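Local structure of probable glucarate dehydratase (Mycobacterium smegmatis str. MC2 155, 3VDG) at residues Leu268-Pro273 with Thr291-Val296; Gly274-Ala279 with Val305-Val310. The protein probably dehydrates D-glucarate or a related acid sugar, as a metal-dependent lyase of the enolase superfamily. One frame throughout, in Å; residues are numbered along the deposited sequence.

In the fold
Both contacts join the same two successive beta-alpha units of the parallel-stranded barrel, contact 1 at the C-terminal ends of strands 267-269 and 289-291, contact 2 between the helices that follow them. Contact 1 is part of the sodium site, which Asp-244 completes, and lies beside a bound formate. Contact 2 is farther out, its centre 10 Å from that of contact 1, with the Met-278 side chain about 9 Å from the sodium. The two layers touch directly: Met-278 SD packs 3.5 Å from Pro-271 CD, and Leu-275 CD2 lies 3.6 Å from Cys-294 SG. Helix 275-284 thus packs behind the strand ends and loops that carry Glu-269 and Asn-292.

Contact 1: Leu268-Pro273 with Thr291-Val296; sequences LEDPTP and TNMCVV. With NA (sodium ion), chain C; FMT (formic acid), chain B.
Asp-270 grips the chain at Thr-291 and Asn-292 with both carboxylate oxygens. OD1 accepts from Thr-291 OG1 at 2.6 Å and OD2 from Asn-292 N at 2.9 Å, each through its syn lone pair, which fixes the rotation of the carboxylate. Thr-291 OG1 is placed for this by standing anti to its own backbone N (chi1 -172°). The same oxygen accepts from the backbone N of Met-293 and of Cys-294, an ST turn and an ST motif that curl the chain just past the strand end. Met-293 comes across the carboxylate with its CB, CG and SD, CG lying 3.5 Å from Asp-270 OD2.

Next door, Glu-269 and Asn-292 meet through sodium. Glu-269 is extended beyond CG and offers OE2, while Asn-292, its CG between backbone N and carbonyl carbon (chi1 51°), offers OD1; each binds at 2.2 Å, with carboxylate and amide planes 85° apart. Glu-269 OE1 forms a salt bridge with Lys-214. Asn-292 ND2 bonds weakly to formate O1 at 3.5 Å, and water 2, another metal ligand, donates to the same O1. Water 1, 2.4 Å from the metal, donates to Asp-270 OD2, making Asp-270 a second-shell residue. In enolase-superfamily enzymes this position normally holds magnesium, and the two carboxylates among its ligands, of Glu-269 and Asp-244, would probably suit a divalent cation.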
loop_
_atom_site.group_PDB
_atom_site.type_symbol
_atom_site.label_atom_id
_atom_site.label_comp_id
_atom_site.label_asym_id
_atom_site.label_seq_id
_atom_site.Cartn_x
_atom_site.Cartn_y
_atom_site.Cartn_z
ATOM N N LEU A 268 25.264 4.677 -3.631
ATOM C CA LEU A 268 25.738 6.040 -3.368
ATOM C C LEU A 268 24.526 6.938 -3.125
ATOM O O LEU A 268 23.674 7.044 -4.004
ATOM C CB LEU A 268 26.510 6.541 -4.600
ATOM C CG LEU A 268 27.033 7.973 -4.570
ATOM C CD1 LEU A 268 28.078 8.089 -3.466
ATOM C CD2 LEU A 268 27.656 8.310 -5.925
ATOM N N GLU A 269 24.409 7.554 -1.943
ATOM C CA GLU A 269 23.174 8.283 -1.618
ATOM C C GLU A 269 23.344 9.757 -1.914
ATOM O O GLU A 269 24.337 10.345 -1.498
ATOM C CB GLU A 269 22.796 8.209 -0.120
ATOM C CG GLU A 269 23.029 6.898 0.592
ATOM C CD GLU A 269 22.605 6.967 2.057
ATOM O OE1 GLU A 269 23.111 6.155 2.866
ATOM O OE2 GLU A 269 21.777 7.851 2.403
ATOM N N ASP A 270 22.354 10.350 -2.579
ATOM C CA ASP A 270 22.302 11.807 -2.781
ATOM C C ASP A 270 23.662 12.431 -3.040
ATOM O O ASP A 270 24.108 13.308 -2.286
ATOM C CB ASP A 270 21.641 12.490 -1.567
ATOM C CG ASP A 270 20.177 12.125 -1.447
ATOM O OD1 ASP A 270 19.478 12.283 -2.469
ATOM O OD2 ASP A 270 19.746 11.645 -0.365
ATOM N N PRO A 271 24.338 11.993 -4.111
ATOM C CA PRO A 271 25.596 12.669 -4.429
ATOM C C PRO A 271 25.421 14.149 -4.812
ATOM O O PRO A 271 26.289 14.959 -4.520
ATOM C CB PRO A 271 26.134 11.866 -5.636
ATOM C CG PRO A 271 24.926 11.172 -6.216
ATOM C CD PRO A 271 24.047 10.870 -5.023
ATOM N N THR A 272 24.302 14.508 -5.434
ATOM C CA THR A 272 24.155 15.824 -6.047
ATOM C C THR A 272 22.700 16.287 -5.892
ATOM O O THR A 272 21.805 15.458 -5.741
ATOM C CB THR A 272 24.574 15.754 -7.540
ATOM O OG1 THR A 272 24.741 17.074 -8.070
ATOM C CG2 THR A 272 23.526 14.993 -8.381
ATOM N N PRO A 273 22.453 17.609 -5.893
ATOM C CA PRO A 273 21.074 18.040 -5.599
ATOM C C PRO A 273 20.090 17.960 -6.780
ATOM O O PRO A 273 20.461 18.237 -7.928
ATOM C CB PRO A 273 21.239 19.512 -5.153
ATOM C CG PRO A 273 22.572 19.948 -5.656
ATOM C CD PRO A 273 23.419 18.730 -5.913
ATOM N N THR A 291 18.291 7.791 -2.395
ATOM C CA THR A 291 17.975 9.122 -1.922
ATOM C C THR A 291 17.091 9.131 -0.673
ATOM O O THR A 291 16.255 8.246 -0.486
ATOM C CB THR A 291 17.247 9.929 -2.995
ATOM O OG1 THR A 291 17.118 11.286 -2.539
ATOM C CG2 THR A 291 15.854 9.355 -3.213
ATOM N N ASN A 292 17.299 10.138 0.174
ATOM C CA ASN A 292 16.273 10.608 1.104
ATOM C C ASN A 292 16.213 12.120 1.059
ATOM O O ASN A 292 15.983 12.768 2.081
ATOM C CB ASN A 292 16.570 10.188 2.535
ATOM C CG ASN A 292 17.981 10.546 2.963
ATOM O OD1 ASN A 292 18.828 9.669 3.102
ATOM N ND2 ASN A 292 18.241 11.833 3.172
ATOM N N MET A 293 16.457 12.692 -0.109
ATOM C CA MET A 293 16.409 14.132 -0.233
ATOM C C MET A 293 15.555 14.546 -1.405
ATOM O O MET A 293 14.774 15.465 -1.287
ATOM C CB MET A 293 17.816 14.738 -0.352
ATOM C CG MET A 293 18.624 14.652 0.928
ATOM S SD MET A 293 20.311 15.286 0.704
ATOM C CE MET A 293 19.965 17.044 0.741
ATOM N N CYS A 294 15.675 13.871 -2.540
ATOM C CA CYS A 294 14.859 14.296 -3.682
ATOM C C CYS A 294 13.588 13.467 -3.846
ATOM O O CYS A 294 12.752 13.782 -4.688
ATOM C CB CYS A 294 15.683 14.366 -4.984
ATOM S SG CYS A 294 16.420 12.803 -5.474
ATOM N N VAL A 295 13.443 12.415 -3.038
ATOM C CA VAL A 295 12.173 11.684 -2.930
ATOM C C VAL A 295 11.829 11.485 -1.437
ATOM O O VAL A 295 12.318 10.541 -0.798
ATOM C CB VAL A 295 12.232 10.298 -3.623
ATOM C CG1 VAL A 295 10.872 9.605 -3.532
ATOM C CG2 VAL A 295 12.618 10.439 -5.088
ATOM N N VAL A 296 10.999 12.373 -0.898
ATOM C CA VAL A 296 10.657 12.368 0.524
ATOM C C VAL A 296 9.147 12.494 0.730
ATOM O O VAL A 296 8.664 12.625 1.872
ATOM C CB VAL A 296 11.395 13.498 1.305
ATOM C CG1 VAL A 296 12.903 13.255 1.315
ATOM C CG2 VAL A 296 11.073 14.863 0.716
HETATM NA NA NA C . 21.014 9.715 3.313
HETATM C C FMT B . 20.494 13.162 6.537
HETATM O O1 FMT B . 20.699 12.564 5.486
HETATM O O2 FMT B . 19.266 13.193 7.067
HETATM O O HOH W 1 21.094 11.748 2.105
HETATM O O HOH W 2 20.903 10.080 5.574
#

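Contact 2: Gly274-Ala279 with Val305-Val310; sequences GLDGMA and VAKNSV
Leu-275 to Ala-279, the first turn of helix 275-284, pack against the end of helix 301-307 and the loop leaving it, a helix-to-turn contact on the outer layer of the barrel with a salt bridge on the solvent side and an apolar inner end. The backbones come close, Ala-279 CA lying 3.8 Å from Ser-309 CA, and Ala-279 CB rests 3.4 Å from Lys-307 O.

Ser-309 is bonded to the helix through its hydroxyl. OG donates to Leu-275 O at 2.8 Å; the C=O...OG angle of 114° and the 41° tilt place the hydroxyl above the carbonyl plane. Ala-279 N, the regular helical donor, reaches that oxygen from the opposite face, so the serine adds a second bond without displacing the first. Leu-275 CD2 lies against Ser-309 CB, 3.6 Å away.

These elements are neighbouring helices of the enolase-type (beta/alpha)-barrel, and helix 301-307 ends in a Schellman motif at Asn-308, whose positive phi turns the chain back toward strand 312-315. Water 3 donates to both Ala-279 O and Asn-308 O, bridging the backbones at one margin.

On the exposed side Lys-307 runs past Leu-275 CB and bends at its last torsion (chi4 -71°), bringing NZ to Asp-276 OD1 at 2.7 Å in a salt bridge on the syn side, slightly out of the carboxylate plane. Inward, Met-278 doubles back at chi2 and chi3 to set CE 3.6 Å from Val-310 CG1, while its CB covers Ser-309 O, a buried carbonyl for which the model offers no polar partner.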
loop_
_atom_site.group_PDB
_atom_site.type_symbol
_atom_site.label_atom_id
_atom_site.label_comp_id
_atom_site.label_asym_id
_atom_site.label_seq_id
_atom_site.Cartn_x
_atom_site.Cartn_y
_atom_site.Cartn_z
ATOM N N GLY A 274 18.848 17.569 -6.487
ATOM C CA GLY A 274 17.779 17.626 -7.482
ATOM C C GLY A 274 17.651 16.408 -8.383
ATOM O O GLY A 274 18.635 15.714 -8.689
ATOM N N LEU A 275 16.422 16.174 -8.829
ATOM C CA LEU A 275 16.083 15.015 -9.650
ATOM C C LEU A 275 16.829 15.001 -10.975
ATOM O O LEU A 275 17.275 13.946 -11.410
ATOM C CB LEU A 275 14.554 14.941 -9.875
ATOM C CG LEU A 275 13.708 14.531 -8.652
ATOM C CD1 LEU A 275 12.228 14.659 -8.959
ATOM C CD2 LEU A 275 14.029 13.108 -8.193
ATOM N N ASP A 276 16.977 16.159 -11.621
ATOM C CA ASP A 276 17.703 16.188 -12.908
ATOM C C ASP A 276 19.183 15.832 -12.781
ATOM O O ASP A 276 19.691 14.965 -13.509
ATOM C CB ASP A 276 17.541 17.540 -13.604
ATOM C CG ASP A 276 16.131 17.747 -14.135
ATOM O OD1 ASP A 276 15.467 16.750 -14.488
ATOM O OD2 ASP A 276 15.685 18.907 -14.204
ATOM N N GLY A 277 19.876 16.502 -11.861
ATOM C CA GLY A 277 21.274 16.174 -11.573
ATOM C C GLY A 277 21.457 14.707 -11.166
ATOM O O GLY A 277 22.372 14.014 -11.644
ATOM N N MET A 278 20.583 14.205 -10.304
ATOM C CA MET A 278 20.682 12.785 -9.909
ATOM C C MET A 278 20.547 11.861 -11.125
ATOM O O MET A 278 21.255 10.859 -11.236
ATOM C CB MET A 278 19.624 12.429 -8.849
ATOM C CG MET A 278 19.886 13.067 -7.486
ATOM S SD MET A 278 21.176 12.235 -6.540
ATOM C CE MET A 278 20.288 10.737 -6.071
ATOM N N ALA A 279 19.608 12.177 -12.008
ATOM C CA ALA A 279 19.393 11.368 -13.211
ATOM C C ALA A 279 20.653 11.381 -14.077
ATOM O O ALA A 279 21.056 10.347 -14.598
ATOM C CB ALA A 279 18.192 11.885 -13.995
ATOM N N VAL A 305 10.514 8.561 -10.970
ATOM C CA VAL A 305 10.397 7.386 -11.822
ATOM C C VAL A 305 10.571 7.776 -13.304
ATOM O O VAL A 305 11.323 7.124 -14.033
ATOM C CB VAL A 305 9.031 6.683 -11.598
ATOM C CG1 VAL A 305 8.750 5.684 -12.706
ATOM C CG2 VAL A 305 9.020 5.988 -10.235
ATOM N N ALA A 306 9.899 8.833 -13.745
ATOM C CA ALA A 306 9.984 9.232 -15.166
ATOM C C ALA A 306 11.424 9.610 -15.568
ATOM O O ALA A 306 11.866 9.304 -16.662
ATOM C CB ALA A 306 9.030 10.384 -15.466
ATOM N N LYS A 307 12.150 10.264 -14.670
ATOM C CA LYS A 307 13.501 10.725 -14.959
ATOM C C LYS A 307 14.580 9.686 -14.729
ATOM O O LYS A 307 15.730 9.888 -15.114
ATOM C CB LYS A 307 13.812 11.960 -14.110
ATOM C CG LYS A 307 13.059 13.209 -14.535
ATOM C CD LYS A 307 13.142 14.252 -13.428
ATOM C CE LYS A 307 12.270 15.456 -13.711
ATOM N NZ LYS A 307 12.853 16.257 -14.809
ATOM N N ASN A 308 14.228 8.574 -14.094
ATOM C CA ASN A 308 15.251 7.605 -13.680
ATOM C C ASN A 308 16.301 8.250 -12.786
ATOM O O ASN A 308 17.500 7.996 -12.917
ATOM C CB ASN A 308 15.915 6.965 -14.907
ATOM C CG ASN A 308 14.954 6.080 -15.686
ATOM O OD1 ASN A 308 14.522 5.042 -15.191
ATOM N ND2 ASN A 308 14.610 6.491 -16.902
ATOM N N SER A 309 15.847 9.090 -11.864
ATOM C CA SER A 309 16.771 9.808 -10.993
ATOM C C SER A 309 17.405 8.934 -9.937
ATOM O O SER A 309 18.531 9.186 -9.519
ATOM C CB SER A 309 16.058 10.964 -10.303
ATOM O OG SER A 309 15.510 11.828 -11.267
ATOM N N VAL A 310 16.674 7.934 -9.461
ATOM C CA VAL A 310 17.209 7.077 -8.393
ATOM C C VAL A 310 16.798 5.632 -8.591
ATOM O O VAL A 310 15.779 5.337 -9.240
ATOM C CB VAL A 310 16.748 7.502 -6.979
ATOM C CG1 VAL A 310 17.306 8.870 -6.612
ATOM C CG2 VAL A 310 15.227 7.459 -6.863
HETATM O O HOH W 3 19.272 8.216 -15.018
#